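PDB 5UX5: BIFUNCTIONAL PROTEIN Proline utilization A (PutA) from Corynebacterium freiburgense, which catalyses both oxidation steps from proline to glutamate, joining an FAD-dependent proline dehydrogenase and an NAD-dependent aldehyde dehydrogenase in one chain. Local coordinates for residues R884-G889 with E1058-T1063; L861-V866 with A871-G876; V154-E159 with T172-L177; H128-A133 with V410-L415. All blocks are in the same frame, centred on the assembly; numbering follows the deposited sequence.

Interaction 1: R884-G889 with E1058-T1063; sequences RQPFGG and EQAVST
P886 and Q885 lie over A1060 and S1062 on one face of strand 1056-1064. The loop belongs to the aldehyde dehydrogenase part, and the strand, near the C terminus, pairs in parallel with strand 870-873 of that part. The apolar part centres on A1060, whose methyl group points at the loop. A1060 CB sits 4.0 Å from P886 CD. The same methyl is 3.7 Å from P886 O and 4.2 Å from Q885 CA, so it rests against the loop backbone as well as the proline ring. Further along the strand, Q885 CG packs on S1062 CB at 3.9 Å. The polar ends lie side by side without bonding to each other: Q885 NE2 and S1062 OG are 3.7 Å apart. Both hydrogen-bond to N967 OD1, on the neighbouring strand 965-980. The serine oxygen stands anti to its own backbone N (chi1 178°), which turns it to the Q885 side chain. Q885 OE1 accepts from I881 N. The contact is thus van der Waals in kind, and its polar atoms bond to residues outside the two segments. Sharing N967 OD1 ties Q885 to S1062, and bonding at both ends would resist rotation of the Q885 amide.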
loop_
_atom_site.group_PDB
_atom_site.type_symbol
_atom_site.label_atom_id
_atom_site.label_comp_id
_atom_site.label_asym_id
_atom_site.label_seq_id
_atom_site.Cartn_x
_atom_site.Cartn_y
_atom_site.Cartn_z
ATOM N N ARG A 884 3.545 -11.206 -4.102
ATOM C CA ARG A 884 4.039 -10.664 -2.836
ATOM C C ARG A 884 3.224 -11.197 -1.674
ATOM O O ARG A 884 3.779 -11.665 -0.678
ATOM C CB ARG A 884 3.985 -9.142 -2.837
ATOM C CG ARG A 884 5.083 -8.422 -3.561
ATOM C CD ARG A 884 5.059 -6.959 -3.166
ATOM N NE ARG A 884 5.672 -6.081 -4.154
ATOM C CZ ARG A 884 5.585 -4.754 -4.104
ATOM N NH1 ARG A 884 4.915 -4.179 -3.129
ATOM N NH2 ARG A 884 6.152 -4.005 -5.031
ATOM N N GLN A 885 1.902 -11.044 -1.750
ATOM C CA GLN A 885 0.957 -11.544 -0.746
ATOM C C GLN A 885 -0.108 -12.316 -1.509
ATOM O O GLN A 885 -1.139 -11.753 -1.905
ATOM C CB GLN A 885 0.341 -10.410 0.078
ATOM C CG GLN A 885 1.364 -9.518 0.768
ATOM C CD GLN A 885 1.673 -8.278 -0.053
ATOM O OE1 GLN A 885 0.863 -7.873 -0.901
ATOM N NE2 GLN A 885 2.859 -7.687 0.165
ATOM N N PRO A 886 0.148 -13.584 -1.813
ATOM C CA PRO A 886 -0.912 -14.440 -2.354
ATOM C C PRO A 886 -2.123 -14.403 -1.435
ATOM O O PRO A 886 -1.992 -14.424 -0.209
ATOM C CB PRO A 886 -0.260 -15.817 -2.382
ATOM C CG PRO A 886 1.214 -15.524 -2.422
ATOM C CD PRO A 886 1.424 -14.299 -1.656
ATOM N N PHE A 887 -3.310 -14.338 -2.018
ATOM C CA PHE A 887 -4.492 -13.969 -1.250
ATOM C C PHE A 887 -5.476 -15.141 -1.145
ATOM O O PHE A 887 -5.778 -15.803 -2.151
ATOM C CB PHE A 887 -5.159 -12.747 -1.883
ATOM C CG PHE A 887 -6.245 -12.142 -1.038
ATOM C CD1 PHE A 887 -5.928 -11.306 0.009
ATOM C CD2 PHE A 887 -7.585 -12.437 -1.277
ATOM C CE1 PHE A 887 -6.925 -10.748 0.805
ATOM C CE2 PHE A 887 -8.582 -11.896 -0.494
ATOM C CZ PHE A 887 -8.253 -11.043 0.551
ATOM N N GLY A 888 -5.975 -15.390 0.079
ATOM C CA GLY A 888 -6.947 -16.429 0.335
ATOM C C GLY A 888 -7.081 -16.756 1.803
ATOM O O GLY A 888 -6.126 -16.570 2.555
ATOM N N GLY A 889 -8.255 -17.219 2.247
ATOM C CA GLY A 889 -8.552 -17.321 3.657
ATOM C C GLY A 889 -8.730 -18.747 4.164
ATOM O O GLY A 889 -8.781 -19.713 3.404
ATOM N N GLU A 1058 -2.208 -22.847 3.077
ATOM C CA GLU A 1058 -1.260 -21.848 2.610
ATOM C C GLU A 1058 -1.419 -20.568 3.425
ATOM O O GLU A 1058 -2.520 -20.254 3.902
ATOM C CB GLU A 1058 -1.490 -21.560 1.124
ATOM C CG GLU A 1058 -1.336 -22.784 0.245
ATOM C CD GLU A 1058 -1.630 -22.525 -1.222
ATOM O OE1 GLU A 1058 -1.569 -23.500 -2.024
ATOM O OE2 GLU A 1058 -1.950 -21.366 -1.568
ATOM N N GLN A 1059 -0.310 -19.833 3.599
ATOM C CA GLN A 1059 -0.336 -18.576 4.349
ATOM C C GLN A 1059 0.735 -17.596 3.883
ATOM O O GLN A 1059 1.902 -17.965 3.725
ATOM C CB GLN A 1059 -0.150 -18.819 5.853
ATOM C CG GLN A 1059 -0.098 -17.558 6.699
ATOM C CD GLN A 1059 0.156 -17.840 8.155
ATOM O OE1 GLN A 1059 1.213 -18.355 8.516
ATOM N NE2 GLN A 1059 -0.796 -17.469 9.011
ATOM N N ALA A 1060 0.345 -16.326 3.745
ATOM C CA ALA A 1060 1.262 -15.233 3.435
ATOM C C ALA A 1060 1.473 -14.368 4.669
ATOM O O ALA A 1060 0.499 -13.934 5.286
ATOM C CB ALA A 1060 0.717 -14.370 2.305
ATOM N N VAL A 1061 2.737 -14.132 5.039
ATOM C CA VAL A 1061 3.076 -13.282 6.184
ATOM C C VAL A 1061 3.908 -12.116 5.671
ATOM O O VAL A 1061 5.064 -12.297 5.259
ATOM C CB VAL A 1061 3.834 -14.033 7.280
ATOM C CG1 VAL A 1061 3.930 -13.166 8.522
ATOM C CG2 VAL A 1061 3.163 -15.364 7.591
ATOM N N SER A 1062 3.343 -10.910 5.749
ATOM C CA SER A 1062 3.957 -9.693 5.239
ATOM C C SER A 1062 4.311 -8.799 6.412
ATOM O O SER A 1062 3.421 -8.432 7.186
ATOM C CB SER A 1062 3.013 -8.978 4.282
ATOM O OG SER A 1062 3.604 -7.781 3.837
ATOM N N THR A 1063 5.605 -8.476 6.555
ATOM C CA THR A 1063 6.149 -7.714 7.690
ATOM C C THR A 1063 6.975 -6.515 7.220
ATOM O O THR A 1063 7.944 -6.672 6.461
ATOM C CB THR A 1063 7.053 -8.570 8.582
ATOM O OG1 THR A 1063 6.357 -9.742 9.022
ATOM C CG2 THR A 1063 7.551 -7.761 9.770
#

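Interaction 2: L861-V866 with A871-G876; sequences LWKEKV and AYINRG
W862 on helix 856-865 packs against A871, Y872 and I873 within a beta-alpha-beta unit: strand 845-852, helix 856-865, strand 870-873. The unit belongs to the aldehyde dehydrogenase part of the protein. Helix 861-865 and strand 871-873 run almost exactly antiparallel, at 176°, with their axes 9.8 Å apart. The tryptophan is the main link. Its CG lies anti to the backbone N (chi1 -172°), which sends the six-membered ring to the strand. CH2 is 3.5 Å from A871 CB and equally close to the backbone oxygen of Y872. CZ3 meets I873 CG1 at 3.8 Å, the two side chains lying alongside with their ends pointing opposite ways. The polar end of the indole is used outside the contact, where NE1 bonds to Q840 OE1 on helix 833-841. K863 adds the aliphatic base of its chain, which lies roughly perpendicular to the I873 side chain. There CG reaches I873 CD1 at 3.5 Å, with CD of the lysine slightly further off. V866, the first residue past the helix, packs more loosely on A871. Its CG1 is 4.4 Å from A871 CB, and the same methyl stands over the centre of the W862 ring, 3.6 Å above its plane.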
loop_
_atom_site.group_PDB
_atom_site.type_symbol
_atom_site.label_atom_id
_atom_site.label_comp_id
_atom_site.label_asym_id
_atom_site.label_seq_id
_atom_site.Cartn_x
_atom_site.Cartn_y
_atom_site.Cartn_z
ATOM N N LEU A 861 5.010 -14.441 18.833
ATOM C CA LEU A 861 3.817 -15.122 19.316
ATOM C C LEU A 861 2.660 -14.942 18.337
ATOM O O LEU A 861 2.011 -15.920 17.934
ATOM C CB LEU A 861 3.468 -14.605 20.702
ATOM C CG LEU A 861 2.242 -15.191 21.374
ATOM C CD1 LEU A 861 2.399 -16.682 21.545
ATOM C CD2 LEU A 861 2.022 -14.479 22.700
ATOM N N TRP A 862 2.424 -13.701 17.895
ATOM C CA TRP A 862 1.321 -13.445 16.970
ATOM C C TRP A 862 1.498 -14.214 15.650
ATOM O O TRP A 862 0.525 -14.761 15.121
ATOM C CB TRP A 862 1.153 -11.932 16.717
ATOM C CG TRP A 862 -0.104 -11.631 15.916
ATOM C CD1 TRP A 862 -1.373 -11.523 16.401
ATOM C CD2 TRP A 862 -0.205 -11.430 14.505
ATOM N NE1 TRP A 862 -2.258 -11.258 15.386
ATOM C CE2 TRP A 862 -1.569 -11.201 14.210
ATOM C CE3 TRP A 862 0.724 -11.416 13.462
ATOM C CZ2 TRP A 862 -2.028 -10.970 12.924
ATOM C CZ3 TRP A 862 0.266 -11.186 12.183
ATOM C CH2 TRP A 862 -1.103 -10.964 11.924
ATOM N N LYS A 863 2.713 -14.230 15.071
ATOM C CA LYS A 863 2.913 -14.977 13.821
ATOM C C LYS A 863 2.554 -16.443 13.988
ATOM O O LYS A 863 2.020 -17.069 13.062
ATOM C CB LYS A 863 4.364 -14.905 13.328
ATOM C CG LYS A 863 4.816 -13.576 12.760
ATOM C CD LYS A 863 6.093 -13.720 11.893
ATOM C CE LYS A 863 6.995 -14.896 12.366
ATOM N NZ LYS A 863 7.974 -15.424 11.357
ATOM N N GLU A 864 2.796 -16.999 15.169
ATOM C CA GLU A 864 2.550 -18.417 15.341
ATOM C C GLU A 864 1.106 -18.697 15.716
ATOM O O GLU A 864 0.554 -19.705 15.277
ATOM C CB GLU A 864 3.511 -18.978 16.405
ATOM C CG GLU A 864 3.734 -20.518 16.384
ATOM C CD GLU A 864 4.404 -21.044 15.073
ATOM O OE1 GLU A 864 4.815 -20.231 14.195
ATOM O OE2 GLU A 864 4.547 -22.281 14.941
ATOM N N LYS A 865 0.442 -17.798 16.442
ATOM C CA LYS A 865 -0.869 -18.137 16.972
ATOM C C LYS A 865 -2.036 -17.626 16.125
ATOM O O LYS A 865 -3.147 -18.152 16.265
ATOM C CB LYS A 865 -1.001 -17.633 18.417
ATOM N N VAL A 866 -1.824 -16.666 15.213
ATOM C CA VAL A 866 -2.969 -16.075 14.525
ATOM C C VAL A 866 -3.405 -16.989 13.403
ATOM O O VAL A 866 -2.570 -17.569 12.700
ATOM C CB VAL A 866 -2.663 -14.668 13.991
ATOM C CG1 VAL A 866 -1.616 -14.710 12.878
ATOM C CG2 VAL A 866 -3.971 -14.028 13.511
ATOM N N ALA A 871 -1.604 -12.687 6.942
ATOM C CA ALA A 871 -1.115 -11.967 8.115
ATOM C C ALA A 871 -0.187 -10.807 7.709
ATOM O O ALA A 871 0.586 -10.909 6.751
ATOM C CB ALA A 871 -0.389 -12.923 9.052
ATOM N N TYR A 872 -0.309 -9.684 8.411
ATOM C CA TYR A 872 0.484 -8.483 8.152
ATOM C C TYR A 872 1.012 -7.973 9.475
ATOM O O TYR A 872 0.337 -8.072 10.503
ATOM C CB TYR A 872 -0.318 -7.367 7.461
ATOM C CG TYR A 872 -0.914 -7.764 6.135
ATOM C CD1 TYR A 872 -2.132 -8.399 6.090
ATOM C CD2 TYR A 872 -0.268 -7.493 4.922
ATOM C CE1 TYR A 872 -2.693 -8.769 4.906
ATOM C CE2 TYR A 872 -0.846 -7.866 3.706
ATOM C CZ TYR A 872 -2.066 -8.518 3.726
ATOM O OH TYR A 872 -2.728 -8.915 2.586
ATOM N N ILE A 873 2.222 -7.439 9.461
ATOM C CA ILE A 873 2.850 -6.986 10.685
ATOM C C ILE A 873 3.274 -5.539 10.492
ATOM O O ILE A 873 4.045 -5.228 9.578
ATOM C CB ILE A 873 4.017 -7.908 11.067
ATOM C CG1 ILE A 873 3.404 -9.248 11.504
ATOM C CG2 ILE A 873 4.861 -7.304 12.159
ATOM C CD1 ILE A 873 4.250 -10.451 11.262
ATOM N N ASN A 874 2.720 -4.651 11.313
ATOM C CA ASN A 874 3.038 -3.221 11.255
ATOM C C ASN A 874 2.816 -2.634 9.857
ATOM O O ASN A 874 3.623 -1.860 9.352
ATOM C CB ASN A 874 4.465 -2.965 11.746
ATOM C CG ASN A 874 4.651 -3.343 13.190
ATOM O OD1 ASN A 874 3.751 -3.149 14.010
ATOM N ND2 ASN A 874 5.818 -3.857 13.523
ATOM N N ARG A 875 1.700 -2.990 9.234
ATOM C CA ARG A 875 1.257 -2.339 8.012
ATOM C C ARG A 875 -0.227 -2.626 7.848
ATOM O O ARG A 875 -0.817 -3.345 8.649
ATOM C CB ARG A 875 2.059 -2.822 6.817
ATOM C CG ARG A 875 2.185 -4.326 6.789
ATOM C CD ARG A 875 2.305 -4.790 5.372
ATOM N NE ARG A 875 1.040 -4.627 4.678
ATOM C CZ ARG A 875 0.895 -4.722 3.359
ATOM N NH1 ARG A 875 1.946 -4.969 2.587
ATOM N NH2 ARG A 875 -0.299 -4.570 2.807
ATOM N N GLY A 876 -0.829 -2.050 6.800
ATOM C CA GLY A 876 -2.224 -2.312 6.509
ATOM C C GLY A 876 -2.469 -3.760 6.113
ATOM O O GLY A 876 -1.559 -4.489 5.703
#

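Interaction 3: V154-E159 with T172-L177; sequences VNLLGE and TRTMEL
L156 reaches from strand 151-157 to R173 and T174 on helix 164-178. Its CB points at the helix and lies 3.9 Å from T174 OG1. CG continues anti to the backbone N (chi1 -180°), so the branch is carried out to the helix. From there CD2 does the touching at the tip: it meets R173 CB at 3.5 Å and lies 4.0 Å from T174 OG1. That methyl therefore sits between two successive residues of the helix. L156 offers the threonine hydroxyl only carbon; the hydrogen bond of T174 OG1 goes to R170 O, one turn back in the same helix. R173 gives just the base of its side chain to the contact. Beyond CB it runs extended to NE, and its guanidinium has a long, weak ion pair with D407. One helical turn on, L177 meets V154, with V154 CG1 4.0 Å from L177 CD1 and nearly as close to CD2. The axes of strand 154-157 and helix 172-177 pass 9.2 Å apart, at 153° between their directions. V154 and L156 also touch V402 of strand 396-403. N155 points away from the helix, and its amide bonds to Y399 OH and S187 O. Apolar strand residues covered by an antiparallel helix, with strand 185-189 next in parallel, form the beta-alpha-beta repeat of a TIM barrel, here that of the proline dehydrogenase part.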
loop_
_atom_site.group_PDB
_atom_site.type_symbol
_atom_site.label_atom_id
_atom_site.label_comp_id
_atom_site.label_asym_id
_atom_site.label_seq_id
_atom_site.Cartn_x
_atom_site.Cartn_y
_atom_site.Cartn_z
ATOM N N VAL A 154 11.725 29.509 13.686
ATOM C CA VAL A 154 10.872 28.823 14.642
ATOM C C VAL A 154 9.974 27.857 13.878
ATOM O O VAL A 154 9.250 28.252 12.956
ATOM C CB VAL A 154 10.071 29.832 15.474
ATOM C CG1 VAL A 154 9.226 29.133 16.519
ATOM C CG2 VAL A 154 11.045 30.777 16.160
ATOM N N ASN A 155 10.050 26.580 14.246
ATOM C CA ASN A 155 9.350 25.495 13.565
ATOM C C ASN A 155 8.581 24.690 14.601
ATOM O O ASN A 155 9.176 24.167 15.551
ATOM C CB ASN A 155 10.366 24.616 12.810
ATOM C CG ASN A 155 9.730 23.469 12.016
ATOM O OD1 ASN A 155 10.204 22.342 12.079
ATOM N ND2 ASN A 155 8.686 23.758 11.252
ATOM N N LEU A 156 7.271 24.572 14.411
ATOM C CA LEU A 156 6.412 23.904 15.382
ATOM C C LEU A 156 6.330 22.410 15.066
ATOM O O LEU A 156 5.881 22.019 13.980
ATOM C CB LEU A 156 5.026 24.541 15.395
ATOM C CG LEU A 156 4.069 23.881 16.402
ATOM C CD1 LEU A 156 4.536 24.094 17.834
ATOM C CD2 LEU A 156 2.641 24.394 16.230
ATOM N N LEU A 157 6.784 21.582 15.999
ATOM C CA LEU A 157 6.671 20.135 15.887
ATOM C C LEU A 157 5.495 19.625 16.720
ATOM O O LEU A 157 4.916 20.350 17.534
ATOM C CB LEU A 157 7.974 19.467 16.328
ATOM C CG LEU A 157 9.242 19.958 15.614
ATOM C CD1 LEU A 157 10.505 19.320 16.223
ATOM C CD2 LEU A 157 9.180 19.751 14.106
ATOM N N GLY A 158 5.141 18.357 16.533
ATOM C CA GLY A 158 4.107 17.809 17.393
ATOM C C GLY A 158 3.543 16.503 16.871
ATOM O O GLY A 158 4.183 15.803 16.093
ATOM N N GLU A 159 2.342 16.186 17.367
ATOM C CA GLU A 159 1.622 14.954 17.042
ATOM C C GLU A 159 1.477 14.793 15.532
ATOM O O GLU A 159 1.310 15.771 14.799
ATOM C CB GLU A 159 0.233 14.982 17.715
ATOM C CG GLU A 159 -0.322 13.661 18.288
ATOM C CD GLU A 159 -1.638 13.855 19.070
ATOM O OE1 GLU A 159 -2.386 14.833 18.818
ATOM O OE2 GLU A 159 -1.931 13.027 19.956
ATOM N N THR A 172 -2.969 27.125 13.795
ATOM C CA THR A 172 -3.340 28.186 14.722
ATOM C C THR A 172 -2.196 28.481 15.680
ATOM O O THR A 172 -1.974 29.643 16.060
ATOM C CB THR A 172 -4.604 27.822 15.518
ATOM O OG1 THR A 172 -4.376 26.613 16.235
ATOM C CG2 THR A 172 -5.846 27.670 14.632
ATOM N N ARG A 173 -1.452 27.443 16.071
ATOM C CA ARG A 173 -0.349 27.646 17.004
ATOM C C ARG A 173 0.836 28.343 16.341
ATOM O O ARG A 173 1.549 29.117 17.003
ATOM C CB ARG A 173 0.078 26.303 17.593
ATOM C CG ARG A 173 -0.939 25.673 18.507
ATOM C CD ARG A 173 -0.474 24.336 19.068
ATOM N NE ARG A 173 -1.523 23.774 19.924
ATOM C CZ ARG A 173 -1.671 22.486 20.204
ATOM N NH1 ARG A 173 -0.832 21.592 19.697
ATOM N NH2 ARG A 173 -2.672 22.094 20.981
ATOM N N THR A 174 1.064 28.077 15.044
ATOM C CA THR A 174 2.061 28.828 14.286
ATOM C C THR A 174 1.636 30.276 14.128
ATOM O O THR A 174 2.461 31.192 14.228
ATOM C CB THR A 174 2.275 28.192 12.923
ATOM O OG1 THR A 174 2.898 26.916 13.090
ATOM C CG2 THR A 174 3.178 29.086 12.046
ATOM N N MET A 175 0.340 30.494 13.905
ATOM C CA MET A 175 -0.201 31.844 13.868
ATOM C C MET A 175 0.071 32.575 15.169
ATOM O O MET A 175 0.413 33.762 15.156
ATOM C CB MET A 175 -1.704 31.811 13.603
ATOM C CG MET A 175 -2.082 31.417 12.191
ATOM S SD MET A 175 -3.865 31.295 11.957
ATOM C CE MET A 175 -4.427 32.973 12.166
ATOM N N GLU A 176 -0.038 31.881 16.305
ATOM C CA GLU A 176 0.218 32.545 17.584
ATOM C C GLU A 176 1.672 32.994 17.711
ATOM O O GLU A 176 1.941 34.081 18.233
ATOM C CB GLU A 176 -0.166 31.632 18.748
ATOM C CG GLU A 176 -1.672 31.399 18.888
ATOM C CD GLU A 176 -2.490 32.688 19.009
ATOM O OE1 GLU A 176 -2.021 33.666 19.648
ATOM O OE2 GLU A 176 -3.619 32.703 18.457
ATOM N N LEU A 177 2.623 32.182 17.225
ATOM C CA LEU A 177 4.035 32.561 17.284
ATOM C C LEU A 177 4.329 33.767 16.394
ATOM O O LEU A 177 5.153 34.622 16.751
ATOM C CB LEU A 177 4.905 31.382 16.874
ATOM C CG LEU A 177 4.956 30.138 17.755
ATOM C CD1 LEU A 177 5.243 28.975 16.836
ATOM C CD2 LEU A 177 6.014 30.236 18.814
#

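Interaction 4: H128-A133 with V410-L415; sequences HLVLDA and VAVSYL
The chain passes from the weakly bonded helix end at 128-129 through V130 into the short strand 131-132, and V130 CA comes within 7.1 Å of V412 CA on helix 408-421. V130 is buried and points at the helix, and one of its methyls makes the contacts. V130 CG2 is 3.7 Å from L415 CD2. It also lies 4.4 Å from V412 CG2, a looser touch. With CG1 anti to the backbone N (chi1 175°), CG2 is left beside that N, and this turns it to the helix, nearer L415 than V412, which lies three positions earlier. The side chains of V130 and L415 run alongside in opposing senses. All of this is carbon on carbon. Strand 396-403 provides common ground: V130 touches P401 and V403, A411 touches V403, and L415 touches P401. The backbone of L131 is hydrogen-bonded to P401 and V403 of the same strand. The side chain of L415 is about 9 Å from the bound FAD, so the contact lies near the flavin but L415 does not touch it. Strand 396-403 followed by helix 408-421 is the last beta-alpha pair of the proline dehydrogenase TIM barrel, and residues 128-133 pack against it.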
loop_
_atom_site.group_PDB
_atom_site.type_symbol
_atom_site.label_atom_id
_atom_site.label_comp_id
_atom_site.label_asym_id
_atom_site.label_seq_id
_atom_site.Cartn_x
_atom_site.Cartn_y
_atom_site.Cartn_z
ATOM N N HIS A 128 17.265 18.911 24.964
ATOM C CA HIS A 128 17.468 20.261 25.478
ATOM C C HIS A 128 17.364 21.330 24.394
ATOM O O HIS A 128 17.380 22.516 24.731
ATOM C CB HIS A 128 18.822 20.368 26.192
ATOM N N LEU A 129 17.225 20.948 23.115
ATOM C CA LEU A 129 17.079 21.901 22.015
ATOM C C LEU A 129 15.631 22.121 21.555
ATOM O O LEU A 129 15.383 23.061 20.787
ATOM C CB LEU A 129 17.930 21.462 20.814
ATOM N N VAL A 130 14.671 21.297 21.986
ATOM C CA VAL A 130 13.257 21.533 21.696
ATOM C C VAL A 130 12.648 22.338 22.836
ATOM O O VAL A 130 12.790 21.971 24.010
ATOM C CB VAL A 130 12.501 20.212 21.495
ATOM C CG1 VAL A 130 11.021 20.497 21.330
ATOM C CG2 VAL A 130 13.048 19.459 20.300
ATOM N N LEU A 131 11.968 23.436 22.498
ATOM C CA LEU A 131 11.504 24.403 23.488
ATOM C C LEU A 131 9.987 24.507 23.466
ATOM O O LEU A 131 9.336 24.165 22.473
ATOM C CB LEU A 131 12.114 25.791 23.241
ATOM C CG LEU A 131 13.592 25.970 23.575
ATOM C CD1 LEU A 131 14.021 27.388 23.279
ATOM C CD2 LEU A 131 13.861 25.608 25.040
ATOM N N ASP A 132 9.432 25.006 24.576
ATOM C CA ASP A 132 7.988 25.183 24.697
ATOM C C ASP A 132 7.553 26.395 23.878
ATOM O O ASP A 132 8.040 27.509 24.105
ATOM C CB ASP A 132 7.595 25.348 26.168
ATOM C CG ASP A 132 6.103 25.083 26.420
ATOM O OD1 ASP A 132 5.259 25.705 25.732
ATOM O OD2 ASP A 132 5.783 24.224 27.291
ATOM N N ALA A 133 6.625 26.177 22.936
ATOM C CA ALA A 133 6.157 27.250 22.062
ATOM C C ALA A 133 5.583 28.425 22.848
ATOM O O ALA A 133 5.479 29.534 22.311
ATOM C CB ALA A 133 5.116 26.705 21.079
ATOM N N VAL A 410 7.041 13.154 21.801
ATOM C CA VAL A 410 6.745 12.828 20.406
ATOM C C VAL A 410 7.690 13.583 19.479
ATOM O O VAL A 410 8.291 13.004 18.562
ATOM C CB VAL A 410 5.273 13.145 20.070
ATOM C CG1 VAL A 410 4.728 12.154 19.037
ATOM C CG2 VAL A 410 4.398 13.204 21.341
ATOM N N ALA A 411 7.847 14.893 19.717
ATOM C CA ALA A 411 8.612 15.729 18.806
ATOM C C ALA A 411 10.105 15.439 18.882
ATOM O O ALA A 411 10.825 15.632 17.888
ATOM C CB ALA A 411 8.338 17.203 19.092
ATOM N N VAL A 412 10.594 14.987 20.042
ATOM C CA VAL A 412 12.017 14.672 20.144
ATOM C C VAL A 412 12.357 13.443 19.307
ATOM O O VAL A 412 13.469 13.340 18.768
ATOM C CB VAL A 412 12.435 14.494 21.620
ATOM C CG1 VAL A 412 13.942 14.258 21.733
ATOM C CG2 VAL A 412 12.036 15.715 22.450
ATOM N N SER A 413 11.410 12.510 19.148
ATOM C CA SER A 413 11.693 11.296 18.378
ATOM C C SER A 413 11.777 11.598 16.889
ATOM O O SER A 413 12.696 11.129 16.209
ATOM C CB SER A 413 10.639 10.224 18.658
ATOM O OG SER A 413 10.441 10.119 20.060
ATOM N N TYR A 414 10.810 12.360 16.362
ATOM C CA TYR A 414 10.930 12.914 15.011
ATOM C C TYR A 414 12.305 13.533 14.797
ATOM O O TYR A 414 12.961 13.298 13.779
ATOM C CB TYR A 414 9.829 13.958 14.782
ATOM C CG TYR A 414 9.883 14.742 13.476
ATOM C CD1 TYR A 414 10.762 15.818 13.315
ATOM C CD2 TYR A 414 9.010 14.452 12.425
ATOM C CE1 TYR A 414 10.805 16.552 12.136
ATOM C CE2 TYR A 414 9.043 15.187 11.238
ATOM C CZ TYR A 414 9.946 16.239 11.107
ATOM O OH TYR A 414 9.997 16.986 9.950
ATOM N N LEU A 415 12.761 14.322 15.760
ATOM C CA LEU A 415 14.013 15.030 15.570
ATOM C C LEU A 415 15.208 14.080 15.599
ATOM O O LEU A 415 16.190 14.302 14.875
ATOM C CB LEU A 415 14.142 16.124 16.630
ATOM C CG LEU A 415 14.738 17.440 16.134
ATOM C CD1 LEU A 415 14.632 17.549 14.613
ATOM C CD2 LEU A 415 14.025 18.594 16.811
#

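How the interactions relate
From the N terminus, interaction 4 opens first, at 128-133, and closes only at 410-415, with 276 residues between, which hold most of the proline dehydrogenase barrel. Interaction 3 opens and closes within that span, as a local strand-helix pair. The two touch: L157 CB is 3.6 Å from A411 CB, and both rest on the barrel sheet. Interactions 2 and 1 follow in series. Interaction 2 closes a short turn between helix 856-865 and strand 870-873; interaction 1 ties the late strand 1056-1064 to the loop at 884-889 of the aldehyde dehydrogenase part. These meet through paired strands 870-873 and 1056-1064. Interactions 2 and 4 stay about 16 Å apart at their nearest atoms.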